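Local coordinates for protein peptide methionine sulfoxide reductase MsrA (Treponema denticola ATCC 35405, PDB 5FA9) that probably reduces methionine sulfoxide in oxidised proteins back to methionine with thioredoxin as the reductant, through fused MsrA and MsrB parts, at residues B[28-33]-B[133-138]; B[63-68]-B[105-110]. The protein carries 2 engineered substitutions. One frame throughout, in Å; residues are numbered along the deposited sequence.

Contact 1. Residues B[28-33]-B[133-138]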
loop_
_atom_site.group_PDB
_atom_site.type_symbol
_atom_site.label_atom_id
_atom_site.label_comp_id
_atom_site.label_asym_id
_atom_site.label_seq_id
_atom_site.Cartn_x
_atom_site.Cartn_y
_atom_site.Cartn_z
ATOM N N THR B 28 -5.071 9.554 -2.935
ATOM C CA THR B 28 -4.650 10.218 -4.164
ATOM C C THR B 28 -3.783 11.433 -3.853
ATOM O O THR B 28 -4.041 12.161 -2.894
ATOM C CB THR B 28 -5.854 10.666 -5.014
ATOM O OG1 THR B 28 -6.702 11.522 -4.237
ATOM C CG2 THR B 28 -6.653 9.463 -5.488
ATOM N N ASP B 29 -2.755 11.646 -4.668
ATOM C CA ASP B 29 -1.880 12.803 -4.516
ATOM C C ASP B 29 -1.479 13.353 -5.879
ATOM O O ASP B 29 -1.088 12.600 -6.769
ATOM C CB ASP B 29 -0.626 12.441 -3.717
ATOM C CG ASP B 29 -0.946 11.901 -2.339
ATOM O OD1 ASP B 29 -1.440 12.676 -1.493
ATOM O OD2 ASP B 29 -0.701 10.700 -2.105
ATOM N N THR B 30 -1.568 14.669 -6.034
ATOM C CA THR B 30 -1.169 15.317 -7.276
ATOM C C THR B 30 0.299 15.715 -7.220
ATOM O O THR B 30 0.806 16.094 -6.164
ATOM C CB THR B 30 -2.028 16.558 -7.567
ATOM O OG1 THR B 30 -1.936 17.474 -6.469
ATOM C CG2 THR B 30 -3.480 16.161 -7.766
ATOM N N GLY B 31 0.980 15.627 -8.357
ATOM C CA GLY B 31 2.395 15.942 -8.407
ATOM C C GLY B 31 2.969 16.023 -9.808
ATOM O O GLY B 31 2.236 16.028 -10.798
ATOM N N TYR B 32 4.294 16.086 -9.884
ATOM C CA TYR B 32 4.995 16.242 -11.151
ATOM C C TYR B 32 6.012 15.119 -11.338
ATOM O O TYR B 32 6.923 14.957 -10.527
ATOM C CB TYR B 32 5.681 17.608 -11.208
ATOM C CG TYR B 32 4.807 18.742 -10.718
ATOM C CD1 TYR B 32 3.891 19.355 -11.564
ATOM C CD2 TYR B 32 4.894 19.195 -9.407
ATOM C CE1 TYR B 32 3.088 20.389 -11.118
ATOM C CE2 TYR B 32 4.095 20.228 -8.952
ATOM C CZ TYR B 32 3.194 20.821 -9.812
ATOM O OH TYR B 32 2.397 21.850 -9.364
ATOM N N ALA B 33 5.854 14.346 -12.409
ATOM C CA ALA B 33 6.652 13.138 -12.601
ATOM C C ALA B 33 7.623 13.229 -13.776
ATOM O O ALA B 33 7.296 13.791 -14.822
ATOM C CB ALA B 33 5.736 11.940 -12.779
ATOM N N ILE B 133 7.528 14.667 -7.814
ATOM C CA ILE B 133 7.556 15.793 -6.891
ATOM C C ILE B 133 6.149 16.157 -6.437
ATOM O O ILE B 133 5.318 16.581 -7.240
ATOM C CB ILE B 133 8.225 17.022 -7.532
ATOM C CG1 ILE B 133 9.672 16.698 -7.912
ATOM C CG2 ILE B 133 8.171 18.212 -6.587
ATOM C CD1 ILE B 133 10.311 17.724 -8.817
ATOM N N LEU B 134 5.890 15.982 -5.144
ATOM C CA LEU B 134 4.578 16.256 -4.568
ATOM C C LEU B 134 4.193 17.723 -4.721
ATOM O O LEU B 134 4.962 18.616 -4.366
ATOM C CB LEU B 134 4.557 15.860 -3.089
ATOM C CG LEU B 134 3.192 15.787 -2.403
ATOM C CD1 LEU B 134 2.307 14.750 -3.074
ATOM C CD2 LEU B 134 3.355 15.482 -0.922
ATOM N N ALA B 135 2.999 17.963 -5.252
ATOM C CA ALA B 135 2.502 19.322 -5.435
ATOM C C ALA B 135 2.101 19.937 -4.098
ATOM O O ALA B 135 1.949 19.231 -3.101
ATOM C CB ALA B 135 1.328 19.336 -6.401
ATOM N N GLU B 136 1.932 21.255 -4.087
ATOM C CA GLU B 136 1.568 21.977 -2.873
ATOM C C GLU B 136 0.173 21.592 -2.392
ATOM O O GLU B 136 -0.632 21.067 -3.161
ATOM C CB GLU B 136 1.642 23.489 -3.108
ATOM C CG GLU B 136 2.996 23.992 -3.599
ATOM C CD GLU B 136 3.153 23.904 -5.109
ATOM O OE1 GLU B 136 2.693 22.910 -5.708
ATOM O OE2 GLU B 136 3.741 24.836 -5.699
ATOM N N ASP B 137 -0.103 21.853 -1.118
ATOM C CA ASP B 137 -1.400 21.540 -0.521
ATOM C C ASP B 137 -2.537 22.255 -1.245
ATOM O O ASP B 137 -3.681 21.801 -1.229
ATOM C CB ASP B 137 -1.408 21.909 0.963
ATOM C CG ASP B 137 -0.432 21.079 1.772
ATOM O OD1 ASP B 137 -0.564 19.837 1.773
ATOM O OD2 ASP B 137 0.466 21.669 2.409
ATOM N N TYR B 138 -2.205 23.382 -1.868
ATOM C CA TYR B 138 -3.141 24.121 -2.705
ATOM C C TYR B 138 -3.699 23.241 -3.821
ATOM O O TYR B 138 -4.890 23.296 -4.132
ATOM C CB TYR B 138 -2.455 25.357 -3.294
ATOM C CG TYR B 138 -3.340 26.194 -4.189
ATOM C CD1 TYR B 138 -4.364 26.967 -3.660
ATOM C CD2 TYR B 138 -3.146 26.215 -5.564
ATOM C CE1 TYR B 138 -5.174 27.736 -4.475
ATOM C CE2 TYR B 138 -3.950 26.979 -6.387
ATOM C CZ TYR B 138 -4.962 27.737 -5.838
ATOM O OH TYR B 138 -5.765 28.500 -6.654
#
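G31 and L134 face each other as a non-hydrogen-bonded antiparallel pair, CA to CA 4.4 Å, next to the hydrogen-bonded pair Y32 and I133, where the short strand 132-134 forms one margin of the mixed sheet of the MsrA fold. Y32 N donates to I133 O and I133 N gives a nearly straight bond back to Y32 O at 2.8 Å. Beyond L134 the chain leaves the strand, yet A135 N still reaches T30 O at 3.0 Å; that oxygen also accepts from the amide of Q140. At G31 the strands close in, CA lying 3.2 Å from I133 O. The ring of Y32 reaches A135 obliquely: with CG anti to the carbonyl carbon (chi1 -44°), CE2 comes within 3.9 Å of A135 CB; the same residue touches H50 and H139, close to a bound dithiane diol in the pocket around S11, an engineered residue at the predicted active site. L134 CD1 lies against D29 CB on the other flank. The carboxylate of E136 meets the Y32 ring near its plane, turned 75° to it, with OE1 3.8 Å from OH; no partner for this buried OE1 is modelled.

Contact 2. Residues B[63-68]-B[105-110]; sequences VSLQEL and KEINSF
L65 and Q66, in the first turn of helix 65-74, meet E106, I107 and F110 of helix 104-115. Ahead of them S64 takes the N-cap position, its OG accepting a weak capping bond from E67 N, while L68 N closes the first backbone bond onto S64 O. L65 points at the partner helix: with CG anti to the backbone N (chi1 180°), CD2 meets the E106 side chain obliquely, 3.8 Å from OE1, and comes within 4.3 Å of I107 CG1. Q66 supplies the polar link. Its chain bends at chi2 (60°), bringing the amide across the E106 side chain with amide and carboxylate nearly coplanar. Q66 NE2 donates almost straight to E106 OE1 at 3.1 Å, using the anti lone pair of OE1, which lies in the plane of the Q66 amide. Two waters brace the pair: one accepts from Q66 NE2 and donates to E106 O at 2.8 Å, and the other donates to both Q66 OE1 and E106 OE1. Both amide hydrogens of Q66 are thereby used, which fixes the rotation of the group. One turn further along helix 104-115, the F110 ring brings CE2 to 3.4 Å from Q66 O, an oblique approach. E67 points away from helix 104-115, and its OE1 is hydrogen-bonded to T241 and H71, and Y310 and P309 of helix 308-311 pack on Q66 and F110 respectively. This is helix-helix packing within the alpha/beta fold of MsrA, where Y58 and V126, from two strands of the mixed sheet, touch L65 and I107.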
loop_
_atom_site.group_PDB
_atom_site.type_symbol
_atom_site.label_atom_id
_atom_site.label_comp_id
_atom_site.label_asym_id
_atom_site.label_seq_id
_atom_site.Cartn_x
_atom_site.Cartn_y
_atom_site.Cartn_z
ATOM N N VAL B 63 -10.391 -3.011 -6.433
ATOM C CA VAL B 63 -10.252 -2.568 -7.816
ATOM C C VAL B 63 -8.930 -3.060 -8.407
ATOM O O VAL B 63 -7.865 -2.887 -7.814
ATOM C CB VAL B 63 -10.349 -1.025 -7.933
ATOM C CG1 VAL B 63 -9.362 -0.336 -6.998
ATOM C CG2 VAL B 63 -10.144 -0.581 -9.376
ATOM N N SER B 64 -9.010 -3.692 -9.573
ATOM C CA SER B 64 -7.823 -4.220 -10.235
ATOM C C SER B 64 -7.110 -3.138 -11.033
ATOM O O SER B 64 -7.699 -2.107 -11.363
ATOM C CB SER B 64 -8.193 -5.386 -11.153
ATOM O OG SER B 64 -9.067 -4.965 -12.185
ATOM N N LEU B 65 -5.835 -3.375 -11.328
ATOM C CA LEU B 65 -5.063 -2.492 -12.195
ATOM C C LEU B 65 -5.743 -2.355 -13.554
ATOM O O LEU B 65 -5.695 -1.298 -14.182
ATOM C CB LEU B 65 -3.635 -3.017 -12.364
ATOM C CG LEU B 65 -2.701 -2.200 -13.260
ATOM C CD1 LEU B 65 -2.573 -0.773 -12.749
ATOM C CD2 LEU B 65 -1.336 -2.864 -13.361
ATOM N N GLN B 66 -6.380 -3.437 -13.995
ATOM C CA GLN B 66 -7.085 -3.458 -15.270
ATOM C C GLN B 66 -8.210 -2.427 -15.304
ATOM O O GLN B 66 -8.359 -1.694 -16.283
ATOM C CB GLN B 66 -7.645 -4.856 -15.553
ATOM C CG GLN B 66 -6.612 -5.866 -16.049
ATOM C CD GLN B 66 -5.481 -6.091 -15.062
ATOM O OE1 GLN B 66 -5.711 -6.271 -13.866
ATOM N NE2 GLN B 66 -4.249 -6.076 -15.561
ATOM N N GLU B 67 -9.000 -2.371 -14.235
ATOM C CA GLU B 67 -10.095 -1.412 -14.156
ATOM C C GLU B 67 -9.567 0.017 -14.060
ATOM O O GLU B 67 -10.110 0.928 -14.683
ATOM C CB GLU B 67 -11.006 -1.717 -12.964
ATOM C CG GLU B 67 -12.140 -0.711 -12.796
ATOM C CD GLU B 67 -13.121 -1.096 -11.708
ATOM O OE1 GLU B 67 -13.991 -0.264 -11.372
ATOM O OE2 GLU B 67 -13.029 -2.229 -11.190
ATOM N N LEU B 68 -8.507 0.206 -13.278
ATOM C CA LEU B 68 -7.902 1.525 -13.114
ATOM C C LEU B 68 -7.387 2.077 -14.439
ATOM O O LEU B 68 -7.546 3.261 -14.732
ATOM C CB LEU B 68 -6.763 1.471 -12.096
ATOM C CG LEU B 68 -7.165 1.349 -10.626
ATOM C CD1 LEU B 68 -5.935 1.402 -9.742
ATOM C CD2 LEU B 68 -8.146 2.447 -10.244
ATOM N N LYS B 105 4.299 -5.881 -17.428
ATOM C CA LYS B 105 3.665 -6.690 -18.461
ATOM C C LYS B 105 2.155 -6.468 -18.499
ATOM O O LYS B 105 1.534 -6.579 -19.555
ATOM C CB LYS B 105 3.985 -8.170 -18.252
ATOM C CG LYS B 105 4.535 -8.847 -19.498
ATOM C CD LYS B 105 5.802 -9.631 -19.198
ATOM C CE LYS B 105 6.570 -9.937 -20.476
ATOM N NZ LYS B 105 8.032 -10.085 -20.228
ATOM N N GLU B 106 1.570 -6.152 -17.349
ATOM C CA GLU B 106 0.146 -5.841 -17.285
ATOM C C GLU B 106 -0.148 -4.512 -17.974
ATOM O O GLU B 106 -1.108 -4.396 -18.738
ATOM C CB GLU B 106 -0.340 -5.799 -15.835
ATOM C CG GLU B 106 -0.387 -7.156 -15.149
ATOM C CD GLU B 106 -0.888 -7.067 -13.721
ATOM O OE1 GLU B 106 -2.033 -6.608 -13.518
ATOM O OE2 GLU B 106 -0.140 -7.455 -12.799
ATOM N N ILE B 107 0.682 -3.512 -17.697
ATOM C CA ILE B 107 0.526 -2.192 -18.299
ATOM C C ILE B 107 0.720 -2.246 -19.812
ATOM O O ILE B 107 -0.085 -1.699 -20.567
ATOM C CB ILE B 107 1.515 -1.175 -17.696
ATOM C CG1 ILE B 107 1.247 -0.994 -16.202
ATOM C CG2 ILE B 107 1.408 0.162 -18.412
ATOM C CD1 ILE B 107 2.281 -0.143 -15.495
ATOM N N ASN B 108 1.785 -2.910 -20.250
ATOM C CA ASN B 108 2.079 -3.032 -21.675
ATOM C C ASN B 108 0.984 -3.768 -22.437
ATOM O O ASN B 108 0.609 -3.368 -23.538
ATOM C CB ASN B 108 3.419 -3.741 -21.888
ATOM C CG ASN B 108 4.601 -2.893 -21.467
ATOM O OD1 ASN B 108 4.561 -1.666 -21.548
ATOM N ND2 ASN B 108 5.667 -3.546 -21.019
ATOM N N SER B 109 0.475 -4.844 -21.844
ATOM C CA SER B 109 -0.590 -5.629 -22.460
ATOM C C SER B 109 -1.868 -4.817 -22.631
ATOM O O SER B 109 -2.574 -4.962 -23.629
ATOM C CB SER B 109 -0.881 -6.881 -21.631
ATOM O OG SER B 109 0.251 -7.732 -21.577
ATOM N N PHE B 110 -2.162 -3.961 -21.658
ATOM C CA PHE B 110 -3.384 -3.167 -21.694
ATOM C C PHE B 110 -3.302 -2.071 -22.753
ATOM O O PHE B 110 -4.298 -1.746 -23.397
ATOM C CB PHE B 110 -3.674 -2.555 -20.321
ATOM C CG PHE B 110 -5.107 -2.142 -20.134
ATOM C CD1 PHE B 110 -5.535 -0.879 -20.511
ATOM C CD2 PHE B 110 -6.027 -3.021 -19.587
ATOM C CE1 PHE B 110 -6.854 -0.498 -20.343
ATOM C CE2 PHE B 110 -7.349 -2.648 -19.416
ATOM C CZ PHE B 110 -7.763 -1.385 -19.794
HETATM O O HOH W 1 -3.519 -5.738 -18.182
HETATM O O HOH W 2 -4.066 -7.363 -11.575
#

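How the contacts relate
After strand 2-8 and helix 12-19 the chain forms strand 25-33, which pairs with strand 51-59 on one side and, about a hundred residues later, with 132-134 on the other. Helix 65-74 follows after strand 51-59, and contact 2 closes the inner loop when helix 104-115 packs against it, 36 residues lying between 63-68 and 105-110. Only after strand 125-128 does 133-138 return to 28-33, so contact 1 closes the outer loop and contact 2 is nested inside it. Their centres are 23 Å apart and they do not touch. Contact 1 adds a margin strand to the mixed sheet near the ligand pocket; contact 2 joins two helices beside the C-terminal residues around 308-314.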